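Local coordinates for membrane-anchored mycosin mycp1 (Mycobacterium thermoresistibile, PDB 4HVL), which probably cleaves proteins as a membrane-anchored, subtilisin-like serine protease (mycosin) that is an essential component of the ESX-1 type VII secretion system, at residues P13-G18 and I166-N171. Sequence-based numbering, arbitrary orientation.
Sequences PPDETG and IVHAAN. With ZN (zinc ion), chain C.
Asp15 and His168 meet through a zinc ion that joins the N-terminal loop 13-18 to the last turn of helix 154-171. Asp15 OD1 binds the metal at 2.0 Å and His168 ND1 at 2.1 Å; two further ligand atoms come from elsewhere in the structure. Asp15 OD2 stays 2.6 Å from the zinc, at most a weak second ligand, so the carboxylate leans toward asymmetric bidentate binding. Between OD1 and ND1, 3.3 Å apart at the edge of the imidazole, there is no hydrogen bond, since both point their electrons at the cation. The extended chi1 of Asp15 (174°), with CG opposite the backbone N, carries the carboxylate across to the helix.

A single hydrogen bond crosses the contact between the two segments. Asn171 ND2 donates to Asp15 OD2 at 3.1 Å and 150°, staying near its own amide plane but arriving from above the carboxylate plane. The amide is gripped at its other end too, because Asn171 OD1 bonds to Tyr202 OH on helix 194-206. His168 NE2 makes a weak hydrogen bond to Gly84 O, and Arg164 NH1, one turn before His168, also hydrogen-bonds to Glu16 O and Gly18 O.

Apolar contacts line the rest. Thr17 CG2 sits over one face of the His168 ring, 4.1 Å from the centroid and 11° off the normal, a CH-pi contact. Val167 spreads its two methyls along the loop: CG1 lies against Asp15 CB, and CG2 packs on Pro13 CD at 3.8 Å.

With zinc and an amide N-H both at its carboxylate, Asp15 is probably held as the anion, and in this crystal the zinc links the N-terminal segment to a helix that packs against the central parallel sheet of the subtilisin fold; whether it does so in the cell is not settled by the model.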
ATOM      1  N   PRO A  13      13.297  14.868  -5.153  1.00 23.37           N
ATOM      2  CA  PRO A  13      13.508  15.595  -3.911  1.00 23.06           C
ATOM      3  C   PRO A  13      14.756  15.159  -3.156  1.00 24.02           C
ATOM      4  O   PRO A  13      15.302  14.100  -3.442  1.00 24.18           O
ATOM      5  CB  PRO A  13      12.268  15.269  -3.089  1.00 22.11           C
ATOM      6  CG  PRO A  13      11.731  14.007  -3.653  1.00 21.82           C
ATOM      7  CD  PRO A  13      12.212  13.872  -5.050  1.00 22.45           C
ATOM      8  N   PRO A  14      15.206  15.985  -2.193  1.00 24.97           N
ATOM      9  CA  PRO A  14      16.340  15.589  -1.382  1.00 25.89           C
ATOM     10  C   PRO A  14      16.033  14.316  -0.573  1.00 25.21           C
ATOM     11  O   PRO A  14      14.895  14.075  -0.191  1.00 24.52           O
ATOM     12  CB  PRO A  14      16.584  16.810  -0.463  1.00 26.08           C
ATOM     13  CG  PRO A  14      15.312  17.587  -0.476  1.00 25.71           C
ATOM     14  CD  PRO A  14      14.654  17.300  -1.792  1.00 25.31           C
ATOM     15  N   ASP A  15      17.055  13.499  -0.373  1.00 26.08           N
ATOM     16  CA  ASP A  15      16.973  12.342   0.488  1.00 25.99           C
ATOM     17  C   ASP A  15      17.087  12.837   1.924  1.00 25.67           C
ATOM     18  O   ASP A  15      18.167  12.925   2.462  1.00 25.75           O
ATOM     19  CB  ASP A  15      18.087  11.362   0.133  1.00 27.68           C
ATOM     20  CG  ASP A  15      18.163  10.179   1.077  1.00 28.79           C
ATOM     21  OD1 ASP A  15      17.145   9.780   1.665  1.00 29.06           O
ATOM     22  OD2 ASP A  15      19.293   9.676   1.239  1.00 31.59           O
ATOM     23  N   GLU A  16      15.964  13.203   2.524  1.00 24.58           N
ATOM     24  CA  GLU A  16      15.963  13.651   3.909  1.00 25.53           C
ATOM     25  C   GLU A  16      14.728  13.136   4.597  1.00 23.50           C
ATOM     26  O   GLU A  16      13.658  13.105   3.995  1.00 21.69           O
ATOM     27  CB  GLU A  16      15.994  15.185   3.959  1.00 27.55           C
ATOM     28  CG  GLU A  16      16.201  15.794   5.328  1.00 29.71           C
ATOM     29  CD  GLU A  16      17.476  15.321   6.037  1.00 32.35           C
ATOM     30  OE1 GLU A  16      18.484  16.073   6.022  1.00 35.86           O
ATOM     31  OE2 GLU A  16      17.465  14.212   6.651  1.00 33.09           O
ATOM     32  N   THR A  17      14.870  12.751   5.864  1.00 22.77           N
ATOM     33  CA  THR A  17      13.733  12.233   6.627  1.00 21.74           C
ATOM     34  C   THR A  17      12.968  13.364   7.330  1.00 20.85           C
ATOM     35  O   THR A  17      13.379  14.520   7.266  1.00 20.59           O
ATOM     36  CB  THR A  17      14.179  11.187   7.666  1.00 22.34           C
ATOM     37  OG1 THR A  17      14.998  11.796   8.661  1.00 22.82           O
ATOM     38  CG2 THR A  17      14.944  10.075   7.008  1.00 23.21           C
ATOM     39  N   GLY A  18      11.859  13.024   7.992  1.00 19.93           N
ATOM     40  CA  GLY A  18      11.113  13.969   8.828  1.00 19.68           C
ATOM     41  C   GLY A  18       9.891  14.547   8.126  1.00 18.78           C
ATOM     42  O   GLY A  18       9.819  14.495   6.911  1.00 17.95           O
ATOM     43  N   ILE A 166       9.924   7.982  -0.572  1.00 14.96           N
ATOM     44  CA  ILE A 166      10.128   7.048  -1.680  1.00 15.54           C
ATOM     45  C   ILE A 166      11.610   7.077  -2.078  1.00 16.21           C
ATOM     46  O   ILE A 166      12.218   6.015  -2.257  1.00 16.23           O
ATOM     47  CB  ILE A 166       9.191   7.365  -2.875  1.00 15.63           C
ATOM     48  CG1 ILE A 166       7.732   7.098  -2.492  1.00 15.60           C
ATOM     49  CG2 ILE A 166       9.527   6.509  -4.075  1.00 16.01           C
ATOM     50  CD1 ILE A 166       6.710   7.792  -3.375  1.00 16.13           C
ATOM     51  N   VAL A 167      12.200   8.284  -2.164  1.00 16.35           N
ATOM     52  CA  VAL A 167      13.642   8.412  -2.440  1.00 16.92           C
ATOM     53  C   VAL A 167      14.441   7.640  -1.382  1.00 17.00           C
ATOM     54  O   VAL A 167      15.301   6.785  -1.704  1.00 16.93           O
ATOM     55  CB  VAL A 167      14.105   9.898  -2.519  1.00 17.16           C
ATOM     56  CG1 VAL A 167      15.619  10.013  -2.591  1.00 17.77           C
ATOM     57  CG2 VAL A 167      13.512  10.570  -3.753  1.00 17.60           C
ATOM     58  N   HIS A 168      14.159   7.944  -0.118  1.00 16.82           N
ATOM     59  CA  HIS A 168      14.833   7.296   0.987  1.00 16.70           C
ATOM     60  C   HIS A 168      14.648   5.753   0.972  1.00 16.57           C
ATOM     61  O   HIS A 168      15.620   5.010   1.139  1.00 15.71           O
ATOM     62  CB  HIS A 168      14.358   7.918   2.288  1.00 17.42           C
ATOM     63  CG  HIS A 168      14.927   7.293   3.522  1.00 17.84           C
ATOM     64  ND1 HIS A 168      16.219   7.499   3.936  1.00 19.75           N
ATOM     65  CD2 HIS A 168      14.355   6.502   4.459  1.00 18.13           C
ATOM     66  CE1 HIS A 168      16.432   6.850   5.071  1.00 19.10           C
ATOM     67  NE2 HIS A 168      15.311   6.237   5.410  1.00 18.63           N
ATOM     68  N   ALA A 169      13.417   5.279   0.734  1.00 16.68           N
ATOM     69  CA  ALA A 169      13.155   3.840   0.645  1.00 16.72           C
ATOM     70  C   ALA A 169      14.041   3.177  -0.396  1.00 17.39           C
ATOM     71  O   ALA A 169      14.605   2.100  -0.169  1.00 18.41           O
ATOM     72  CB  ALA A 169      11.687   3.574   0.352  1.00 16.21           C
ATOM     73  N   ALA A 170      14.123   3.804  -1.562  1.00 18.03           N
ATOM     74  CA  ALA A 170      14.951   3.308  -2.670  1.00 17.91           C
ATOM     75  C   ALA A 170      16.420   3.255  -2.268  1.00 18.28           C
ATOM     76  O   ALA A 170      17.106   2.256  -2.518  1.00 18.84           O
ATOM     77  CB  ALA A 170      14.772   4.195  -3.882  1.00 17.74           C
ATOM     78  N   ASN A 171      16.885   4.327  -1.614  1.00 17.76           N
ATOM     79  CA  ASN A 171      18.267   4.400  -1.119  1.00 17.93           C
ATOM     80  C   ASN A 171      18.636   3.339  -0.077  1.00 18.12           C
ATOM     81  O   ASN A 171      19.808   2.966   0.051  1.00 17.17           O
ATOM     82  CB  ASN A 171      18.583   5.811  -0.599  1.00 17.99           C
ATOM     83  CG  ASN A 171      18.688   6.840  -1.733  1.00 18.41           C
ATOM     84  OD1 ASN A 171      18.740   6.481  -2.905  1.00 18.45           O
ATOM     85  ND2 ASN A 171      18.737   8.129  -1.379  1.00 18.89           N
TER
HETATM   86 ZN    ZN C 502      17.885   8.561   3.122  1.00 21.21          ZN